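Local coordinates for protein oxidoreductase, iron/ascorbate family (Shewanella oneidensis, PDB 3ON7) that probably uses iron(II), oxygen and 2-oxoglutarate to form ethylene and to oxidise L-arginine, as a member of the iron/ascorbate-dependent oxidoreductase family, at residues B[7-12]-B[121-126]; B[108-113]-B[148-153]. One frame throughout, in Å; residues are numbered along the deposited sequence.

Contact 1. Residues B[7-12]-B[121-126]; sequences IDYRAA and LEWIET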
ATOM      1  N   ILE B   7     -10.326 -32.858 -22.304  1.00 25.58           N
ATOM      2  CA  ILE B   7     -11.762 -33.113 -22.437  1.00 24.77           C
ATOM      3  C   ILE B   7     -12.345 -32.230 -23.523  1.00 23.59           C
ATOM      4  O   ILE B   7     -12.217 -31.021 -23.465  1.00 22.02           O
ATOM      5  CB  ILE B   7     -12.508 -32.848 -21.128  1.00 22.92           C
ATOM      6  CG1 ILE B   7     -12.010 -33.808 -20.039  1.00 24.71           C
ATOM      7  CG2 ILE B   7     -13.999 -33.032 -21.342  1.00 22.51           C
ATOM      8  CD1 ILE B   7     -12.306 -33.347 -18.629  1.00 20.02           C
ATOM      9  N   ASP B   8     -12.978 -32.839 -24.516  1.00 25.04           N
ATOM     10  CA  ASP B   8     -13.643 -32.096 -25.593  1.00 25.61           C
ATOM     11  C   ASP B   8     -14.919 -31.439 -25.083  1.00 25.02           C
ATOM     12  O   ASP B   8     -15.844 -32.113 -24.653  1.00 26.88           O
ATOM     13  CB  ASP B   8     -13.971 -33.040 -26.746  1.00 27.17           C
ATOM     14  CG  ASP B   8     -14.340 -32.318 -28.011  1.00 26.90           C
ATOM     15  OD1 ASP B   8     -15.231 -31.456 -27.980  1.00 31.11           O
ATOM     16  OD2 ASP B   8     -13.762 -32.655 -29.056  1.00 29.61           O
ATOM     17  N   TYR B   9     -14.949 -30.114 -25.143  1.00 25.91           N
ATOM     18  CA  TYR B   9     -16.058 -29.301 -24.648  1.00 25.73           C
ATOM     19  C   TYR B   9     -17.354 -29.747 -25.276  1.00 28.13           C
ATOM     20  O   TYR B   9     -18.397 -29.693 -24.643  1.00 29.18           O
ATOM     21  CB  TYR B   9     -15.796 -27.838 -25.002  1.00 24.03           C
ATOM     22  CG  TYR B   9     -16.909 -26.868 -24.671  1.00 27.58           C
ATOM     23  CD1 TYR B   9     -17.027 -26.324 -23.388  1.00 26.49           C
ATOM     24  CD2 TYR B   9     -17.828 -26.461 -25.644  1.00 27.44           C
ATOM     25  CE1 TYR B   9     -18.028 -25.416 -23.091  1.00 24.76           C
ATOM     26  CE2 TYR B   9     -18.851 -25.564 -25.338  1.00 29.25           C
ATOM     27  CZ  TYR B   9     -18.929 -25.041 -24.056  1.00 26.05           C
ATOM     28  OH  TYR B   9     -19.921 -24.156 -23.728  1.00 27.04           O
ATOM     29  N   ARG B  10     -17.281 -30.185 -26.529  1.00 29.96           N
ATOM     30  CA  ARG B  10     -18.479 -30.521 -27.289  1.00 32.24           C
ATOM     31  C   ARG B  10     -19.150 -31.807 -26.825  1.00 32.33           C
ATOM     32  O   ARG B  10     -20.354 -31.956 -27.026  1.00 33.72           O
ATOM     33  CB  ARG B  10     -18.168 -30.611 -28.789  1.00 32.00           C
ATOM     34  CG  ARG B  10     -17.670 -29.302 -29.399  1.00 32.30           C
ATOM     35  CD  ARG B  10     -17.067 -29.516 -30.768  1.00 35.90           C
ATOM     36  NE  ARG B  10     -15.971 -30.481 -30.730  1.00 37.84           N
ATOM     37  CZ  ARG B  10     -15.274 -30.878 -31.788  1.00 37.94           C
ATOM     38  NH1 ARG B  10     -15.542 -30.396 -32.992  1.00 36.07           N
ATOM     39  NH2 ARG B  10     -14.295 -31.762 -31.637  1.00 37.40           N
ATOM     40  N   ALA B  11     -18.396 -32.722 -26.208  1.00 31.89           N
ATOM     41  CA  ALA B  11     -18.974 -33.997 -25.761  1.00 33.16           C
ATOM     42  C   ALA B  11     -20.088 -33.799 -24.720  1.00 33.78           C
ATOM     43  O   ALA B  11     -20.065 -32.844 -23.933  1.00 32.73           O
ATOM     44  CB  ALA B  11     -17.902 -34.886 -25.217  1.00 32.75           C
ATOM     45  N   ALA B  12     -21.075 -34.694 -24.736  1.00 36.74           N
ATOM     46  CA  ALA B  12     -22.250 -34.591 -23.845  1.00 37.70           C
ATOM     47  C   ALA B  12     -21.882 -34.737 -22.372  1.00 38.65           C
ATOM     48  O   ALA B  12     -22.449 -34.047 -21.504  1.00 40.19           O
ATOM     49  CB  ALA B  12     -23.272 -35.637 -24.214  1.00 40.24           C
ATOM     50  N   LEU B 121     -18.000 -22.354 -13.797  1.00 22.31           N
ATOM     51  CA  LEU B 121     -18.355 -22.306 -12.378  1.00 23.10           C
ATOM     52  C   LEU B 121     -19.759 -22.889 -12.136  1.00 24.18           C
ATOM     53  O   LEU B 121     -19.972 -23.543 -11.130  1.00 23.20           O
ATOM     54  CB  LEU B 121     -18.262 -20.893 -11.829  1.00 20.37           C
ATOM     55  CG  LEU B 121     -16.845 -20.354 -11.710  1.00 23.18           C
ATOM     56  CD1 LEU B 121     -16.874 -18.836 -11.753  1.00 17.20           C
ATOM     57  CD2 LEU B 121     -16.136 -20.863 -10.423  1.00 19.43           C
ATOM     58  N   GLU B 122     -20.708 -22.647 -13.047  1.00 24.71           N
ATOM     59  CA  GLU B 122     -22.016 -23.298 -12.963  1.00 27.06           C
ATOM     60  C   GLU B 122     -21.831 -24.813 -12.956  1.00 27.25           C
ATOM     61  O   GLU B 122     -22.460 -25.521 -12.155  1.00 28.47           O
ATOM     62  CB  GLU B 122     -22.926 -22.930 -14.142  1.00 29.06           C
ATOM     63  CG  GLU B 122     -23.597 -21.583 -14.054  1.00 36.66           C
ATOM     64  CD  GLU B 122     -24.378 -21.223 -15.323  1.00 44.82           C
ATOM     65  OE1 GLU B 122     -24.491 -22.068 -16.241  1.00 50.34           O
ATOM     66  OE2 GLU B 122     -24.880 -20.084 -15.393  1.00 47.99           O
ATOM     67  N   TRP B 123     -20.979 -25.304 -13.860  1.00 24.93           N
ATOM     68  CA  TRP B 123     -20.670 -26.734 -13.928  1.00 26.31           C
ATOM     69  C   TRP B 123     -20.127 -27.241 -12.604  1.00 25.31           C
ATOM     70  O   TRP B 123     -20.540 -28.288 -12.115  1.00 27.30           O
ATOM     71  CB  TRP B 123     -19.653 -27.037 -15.028  1.00 25.54           C
ATOM     72  CG  TRP B 123     -20.173 -26.960 -16.432  1.00 24.01           C
ATOM     73  CD1 TRP B 123     -21.419 -26.581 -16.848  1.00 28.15           C
ATOM     74  CD2 TRP B 123     -19.421 -27.221 -17.604  1.00 21.80           C
ATOM     75  NE1 TRP B 123     -21.494 -26.622 -18.222  1.00 27.56           N
ATOM     76  CE2 TRP B 123     -20.273 -26.998 -18.710  1.00 25.14           C
ATOM     77  CE3 TRP B 123     -18.105 -27.640 -17.831  1.00 21.88           C
ATOM     78  CZ2 TRP B 123     -19.851 -27.185 -20.028  1.00 29.28           C
ATOM     79  CZ3 TRP B 123     -17.679 -27.817 -19.144  1.00 27.94           C
ATOM     80  CH2 TRP B 123     -18.552 -27.597 -20.226  1.00 26.86           C
ATOM     81  N   ILE B 124     -19.209 -26.485 -12.018  1.00 24.89           N
ATOM     82  CA  ILE B 124     -18.593 -26.872 -10.751  1.00 23.49           C
ATOM     83  C   ILE B 124     -19.643 -26.973  -9.652  1.00 25.20           C
ATOM     84  O   ILE B 124     -19.634 -27.922  -8.862  1.00 24.42           O
ATOM     85  CB  ILE B 124     -17.465 -25.902 -10.358  1.00 22.82           C
ATOM     86  CG1 ILE B 124     -16.260 -26.078 -11.305  1.00 19.78           C
ATOM     87  CG2 ILE B 124     -17.042 -26.122  -8.915  1.00 23.02           C
ATOM     88  CD1 ILE B 124     -15.278 -24.905 -11.261  1.00 20.16           C
ATOM     89  N   GLU B 125     -20.566 -26.016  -9.619  1.00 27.29           N
ATOM     90  CA  GLU B 125     -21.625 -26.024  -8.611  1.00 28.09           C
ATOM     91  C   GLU B 125     -22.570 -27.195  -8.847  1.00 29.48           C
ATOM     92  O   GLU B 125     -22.840 -27.962  -7.925  1.00 31.48           O
ATOM     93  CB  GLU B 125     -22.387 -24.702  -8.606  1.00 28.53           C
ATOM     94  CG  GLU B 125     -23.281 -24.523  -7.358  1.00 33.91           C
ATOM     95  CD  GLU B 125     -23.759 -23.093  -7.143  1.00 35.49           C
ATOM     96  OE1 GLU B 125     -23.184 -22.165  -7.744  1.00 36.09           O
ATOM     97  OE2 GLU B 125     -24.714 -22.903  -6.354  1.00 42.83           O
ATOM     98  N   THR B 126     -23.039 -27.350 -10.087  1.00 29.47           N
ATOM     99  CA  THR B 126     -23.995 -28.397 -10.443  1.00 29.89           C
ATOM    100  C   THR B 126     -23.507 -29.778  -9.991  1.00 30.68           C
ATOM    101  O   THR B 126     -24.261 -30.513  -9.366  1.00 32.41           O
ATOM    102  CB  THR B 126     -24.278 -28.422 -11.979  1.00 32.62           C
ATOM    103  OG1 THR B 126     -25.090 -27.288 -12.356  1.00 30.82           O
ATOM    104  CG2 THR B 126     -24.967 -29.759 -12.413  1.00 27.39           C
TER
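D8 OD1 accepts two N-H groups of R10, the neighbour of Y9, a pairing that probably steadies the turn from which Y9 reaches W123. The backbone N of R10 lies 2.8 Å from D8 OD1 and approaches its anti lone pair, while R10 NE comes to the syn side of the same oxygen at 3.0 Å. A salt bridge runs beside it, R10 NH2 to D8 OD2 at 2.8 Å and nearly straight (175°). With NE and NH2 each facing one oxygen, the carboxylate meets the guanidinium edge-on and in its plane, which limits rotation of both groups. The contact with segment 121-126, the end of helix 103-126, rests on Y9 and W123 alone. Y9 CG stands anti to the backbone N (chi1 175°), carrying the ring out to W123, where Y9 CE1 reaches W123 CH2 obliquely at 3.6 Å. The planes lie within 25° of parallel but are displaced, the centroids of the Y9 ring and the six-membered ring of W123 being 5.7 Å apart, which falls short of a full stack. Y9 OH is hydrogen-bonded to E119, one turn earlier on the same helix, and W123 also touches A15 of helix 14-25. The arrangement is an Asx turn set on a type I turn (D8 to A11), at the end of strand 6-8, an outermost strand of the main sheet.

Contact 2. Residues B[108-113]-B[148-153]; sequences AYYEKA and HKTLLR
Helix segment 108-113 runs past the start of strand 151-157, the two backbones coming closest at Y110 and L152, whose CA atoms are 7.2 Å apart. T150 and L152, two residues apart, point toward the helix and meet two consecutive tyrosines. L152 CD2 lies at the edge of the Y109 ring, 3.9 Å from Y109 CD2, while the CB of A113, one turn on, sits over a face of that ring. With chi1 at -179°, the Y110 ring is extended away from its own backbone nitrogen and reaches across to the strand: its CD2 edge passes L152 CB, and Y110 OH ends 3.4 Å from T150 CG2. A water lies between Y110 OH, at 2.6 Å, and the backbone T150 O, its distance to the latter doubtfully short. A phenylalanine in place of Y110 would probably deprive this water of its hydroxyl partner and open a gap beside T150 CG2. T150 OG1 is hydrogen-bonded to H253 N. Beyond this contact, K149 NZ forms a salt bridge with E64 of the third subunit, and R153 NH2 one with E272 of the second subunit. This is helix-on-sheet packing, as in 2-oxoglutarate oxygenases, where a long helix covers the double-stranded beta-helix core.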
ATOM      1  N   ALA B 108     -13.095  -7.712 -25.691  1.00 22.98           N
ATOM      2  CA  ALA B 108     -13.961  -8.749 -26.249  1.00 23.01           C
ATOM      3  C   ALA B 108     -13.502 -10.109 -25.726  1.00 22.20           C
ATOM      4  O   ALA B 108     -14.317 -10.930 -25.344  1.00 23.38           O
ATOM      5  CB  ALA B 108     -13.959  -8.718 -27.778  1.00 22.90           C
ATOM      6  N   TYR B 109     -12.196 -10.332 -25.665  1.00 22.06           N
ATOM      7  CA  TYR B 109     -11.689 -11.587 -25.115  1.00 21.74           C
ATOM      8  C   TYR B 109     -12.023 -11.733 -23.621  1.00 21.94           C
ATOM      9  O   TYR B 109     -12.510 -12.777 -23.194  1.00 23.33           O
ATOM     10  CB  TYR B 109     -10.183 -11.765 -25.343  1.00 19.03           C
ATOM     11  CG  TYR B 109      -9.682 -13.010 -24.648  1.00 22.62           C
ATOM     12  CD1 TYR B 109      -9.824 -14.249 -25.238  1.00 20.48           C
ATOM     13  CD2 TYR B 109      -9.110 -12.951 -23.371  1.00 24.19           C
ATOM     14  CE1 TYR B 109      -9.400 -15.394 -24.609  1.00 23.61           C
ATOM     15  CE2 TYR B 109      -8.691 -14.099 -22.725  1.00 20.68           C
ATOM     16  CZ  TYR B 109      -8.842 -15.318 -23.352  1.00 23.13           C
ATOM     17  OH  TYR B 109      -8.447 -16.475 -22.733  1.00 24.70           O
ATOM     18  N   TYR B 110     -11.748 -10.693 -22.844  1.00 20.05           N
ATOM     19  CA  TYR B 110     -12.077 -10.645 -21.408  1.00 20.85           C
ATOM     20  C   TYR B 110     -13.544 -10.991 -21.156  1.00 23.01           C
ATOM     21  O   TYR B 110     -13.866 -11.746 -20.227  1.00 24.32           O
ATOM     22  CB  TYR B 110     -11.792  -9.242 -20.862  1.00 20.81           C
ATOM     23  CG  TYR B 110     -12.062  -9.028 -19.373  1.00 20.57           C
ATOM     24  CD1 TYR B 110     -13.330  -8.685 -18.901  1.00 20.07           C
ATOM     25  CD2 TYR B 110     -11.018  -9.102 -18.444  1.00 23.03           C
ATOM     26  CE1 TYR B 110     -13.558  -8.480 -17.522  1.00 21.21           C
ATOM     27  CE2 TYR B 110     -11.233  -8.896 -17.083  1.00 21.75           C
ATOM     28  CZ  TYR B 110     -12.495  -8.582 -16.626  1.00 22.80           C
ATOM     29  OH  TYR B 110     -12.676  -8.372 -15.268  1.00 27.92           O
ATOM     30  N   GLU B 111     -14.426 -10.430 -21.984  1.00 22.41           N
ATOM     31  CA  GLU B 111     -15.863 -10.637 -21.841  1.00 24.69           C
ATOM     32  C   GLU B 111     -16.167 -12.104 -22.138  1.00 24.35           C
ATOM     33  O   GLU B 111     -16.875 -12.762 -21.369  1.00 24.27           O
ATOM     34  CB  GLU B 111     -16.636  -9.686 -22.792  1.00 25.27           C
ATOM     35  CG  GLU B 111     -18.158  -9.867 -22.820  1.00 34.14           C
ATOM     36  CD  GLU B 111     -18.861  -8.945 -23.830  1.00 44.44           C
ATOM     37  N   LYS B 112     -15.597 -12.611 -23.234  1.00 23.30           N
ATOM     38  CA  LYS B 112     -15.873 -13.975 -23.681  1.00 24.76           C
ATOM     39  C   LYS B 112     -15.296 -15.025 -22.736  1.00 23.78           C
ATOM     40  O   LYS B 112     -15.870 -16.094 -22.579  1.00 24.21           O
ATOM     41  CB  LYS B 112     -15.334 -14.188 -25.101  1.00 25.28           C
ATOM     42  CG  LYS B 112     -16.159 -13.470 -26.190  1.00 28.93           C
ATOM     43  CD  LYS B 112     -15.559 -13.646 -27.593  1.00 35.56           C
ATOM     44  CE  LYS B 112     -16.600 -13.458 -28.710  1.00 36.04           C
ATOM     45  NZ  LYS B 112     -16.675 -12.065 -29.250  1.00 37.25           N
ATOM     46  N   ALA B 113     -14.157 -14.716 -22.114  1.00 21.77           N
ATOM     47  CA  ALA B 113     -13.517 -15.639 -21.210  1.00 20.47           C
ATOM     48  C   ALA B 113     -14.207 -15.639 -19.855  1.00 20.51           C
ATOM     49  O   ALA B 113     -14.279 -16.680 -19.194  1.00 21.14           O
ATOM     50  CB  ALA B 113     -12.031 -15.313 -21.072  1.00 21.72           C
ATOM     51  N   HIS B 148     -14.208  -6.436  -9.719  1.00 19.00           N
ATOM     52  CA  HIS B 148     -13.222  -5.372  -9.860  1.00 18.18           C
ATOM     53  C   HIS B 148     -11.794  -5.917  -9.900  1.00 18.38           C
ATOM     54  O   HIS B 148     -10.917  -5.381 -10.607  1.00 16.17           O
ATOM     55  CB  HIS B 148     -13.392  -4.436  -8.666  1.00 18.79           C
ATOM     56  CG  HIS B 148     -12.487  -3.255  -8.676  1.00 21.63           C
ATOM     57  ND1 HIS B 148     -11.568  -3.032  -7.678  1.00 23.94           N
ATOM     58  CD2 HIS B 148     -12.373  -2.216  -9.539  1.00 21.93           C
ATOM     59  CE1 HIS B 148     -10.911  -1.912  -7.929  1.00 25.15           C
ATOM     60  NE2 HIS B 148     -11.379  -1.396  -9.051  1.00 20.95           N
ATOM     61  N   LYS B 149     -11.561  -6.990  -9.145  1.00 18.52           N
ATOM     62  CA  LYS B 149     -10.221  -7.539  -9.011  1.00 18.70           C
ATOM     63  C   LYS B 149      -9.824  -8.505 -10.122  1.00 17.15           C
ATOM     64  O   LYS B 149      -8.644  -8.836 -10.264  1.00 19.08           O
ATOM     65  CB  LYS B 149     -10.053  -8.213  -7.646  1.00 20.12           C
ATOM     66  CG  LYS B 149      -9.872  -7.234  -6.484  1.00 27.49           C
ATOM     67  CD  LYS B 149      -8.405  -7.100  -6.061  1.00 33.75           C
ATOM     68  CE  LYS B 149      -7.903  -8.362  -5.341  1.00 35.35           C
ATOM     69  NZ  LYS B 149      -6.495  -8.205  -4.849  1.00 34.80           N
ATOM     70  N   THR B 150     -10.768  -8.984 -10.910  1.00 17.27           N
ATOM     71  CA  THR B 150     -10.410  -9.981 -11.919  1.00 17.04           C
ATOM     72  C   THR B 150      -9.387  -9.345 -12.852  1.00 16.69           C
ATOM     73  O   THR B 150      -9.585  -8.209 -13.295  1.00 14.89           O
ATOM     74  CB  THR B 150     -11.631 -10.534 -12.679  1.00 18.04           C
ATOM     75  OG1 THR B 150     -12.279 -11.492 -11.841  1.00 19.84           O
ATOM     76  CG2 THR B 150     -11.222 -11.227 -14.023  1.00 12.04           C
ATOM     77  N   LEU B 151      -8.301 -10.078 -13.090  1.00 15.65           N
ATOM     78  CA  LEU B 151      -7.120  -9.578 -13.800  1.00 17.37           C
ATOM     79  C   LEU B 151      -6.776 -10.421 -15.020  1.00 16.08           C
ATOM     80  O   LEU B 151      -6.655 -11.625 -14.916  1.00 17.25           O
ATOM     81  CB  LEU B 151      -5.914  -9.581 -12.841  1.00 17.23           C
ATOM     82  CG  LEU B 151      -4.502  -9.520 -13.411  1.00 15.11           C
ATOM     83  CD1 LEU B 151      -4.291  -8.181 -14.067  1.00 15.87           C
ATOM     84  CD2 LEU B 151      -3.470  -9.759 -12.291  1.00 13.05           C
ATOM     85  N   LEU B 152      -6.613  -9.778 -16.167  1.00 16.96           N
ATOM     86  CA  LEU B 152      -6.081 -10.425 -17.373  1.00 17.96           C
ATOM     87  C   LEU B 152      -4.641  -9.928 -17.517  1.00 18.27           C
ATOM     88  O   LEU B 152      -4.405  -8.752 -17.703  1.00 19.82           O
ATOM     89  CB  LEU B 152      -6.950 -10.084 -18.590  1.00 18.12           C
ATOM     90  CG  LEU B 152      -6.520 -10.568 -19.969  1.00 22.16           C
ATOM     91  CD1 LEU B 152      -6.176 -12.036 -19.970  1.00 14.28           C
ATOM     92  CD2 LEU B 152      -7.613 -10.255 -20.991  1.00 19.73           C
ATOM     93  N   ARG B 153      -3.701 -10.841 -17.335  1.00 19.49           N
ATOM     94  CA  ARG B 153      -2.281 -10.589 -17.247  1.00 19.52           C
ATOM     95  C   ARG B 153      -1.722 -11.097 -18.577  1.00 22.04           C
ATOM     96  O   ARG B 153      -1.912 -12.257 -18.932  1.00 22.45           O
ATOM     97  CB  ARG B 153      -1.766 -11.393 -16.044  1.00 21.35           C
ATOM     98  CG  ARG B 153      -0.320 -11.265 -15.663  1.00 28.80           C
ATOM     99  CD  ARG B 153      -0.011 -11.834 -14.234  1.00 25.45           C
ATOM    100  NE  ARG B 153       1.141 -11.124 -13.676  1.00 26.64           N
ATOM    101  CZ  ARG B 153       2.325 -11.647 -13.348  1.00 30.54           C
ATOM    102  NH1 ARG B 153       2.592 -12.947 -13.426  1.00 31.05           N
ATOM    103  NH2 ARG B 153       3.262 -10.836 -12.893  1.00 37.73           N
TER
HETATM  104  O   HOH W   1     -11.591  -6.700 -13.533  1.00 20.29           O

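How the contacts relate
From the N terminus the chain enters contact 1 at the end of strand 6-8, an outermost strand of the main sheet, and returns to it only at 121-126, closing a loop of 108 intervening residues. Before that return it passes 108-113, which opens contact 2; segment 148-153, which leads into strand 151-157, closes this second loop after 34 intervening residues. The segments therefore alternate and the two loops cross. Helix 103-126 is the shared element: its later part meets the turn after the edge strand, and its earlier part lies against strand 151-157 in the interior of the same sheet. The contact centres are 20 Å apart, and their nearest atoms about 8 Å, without touching.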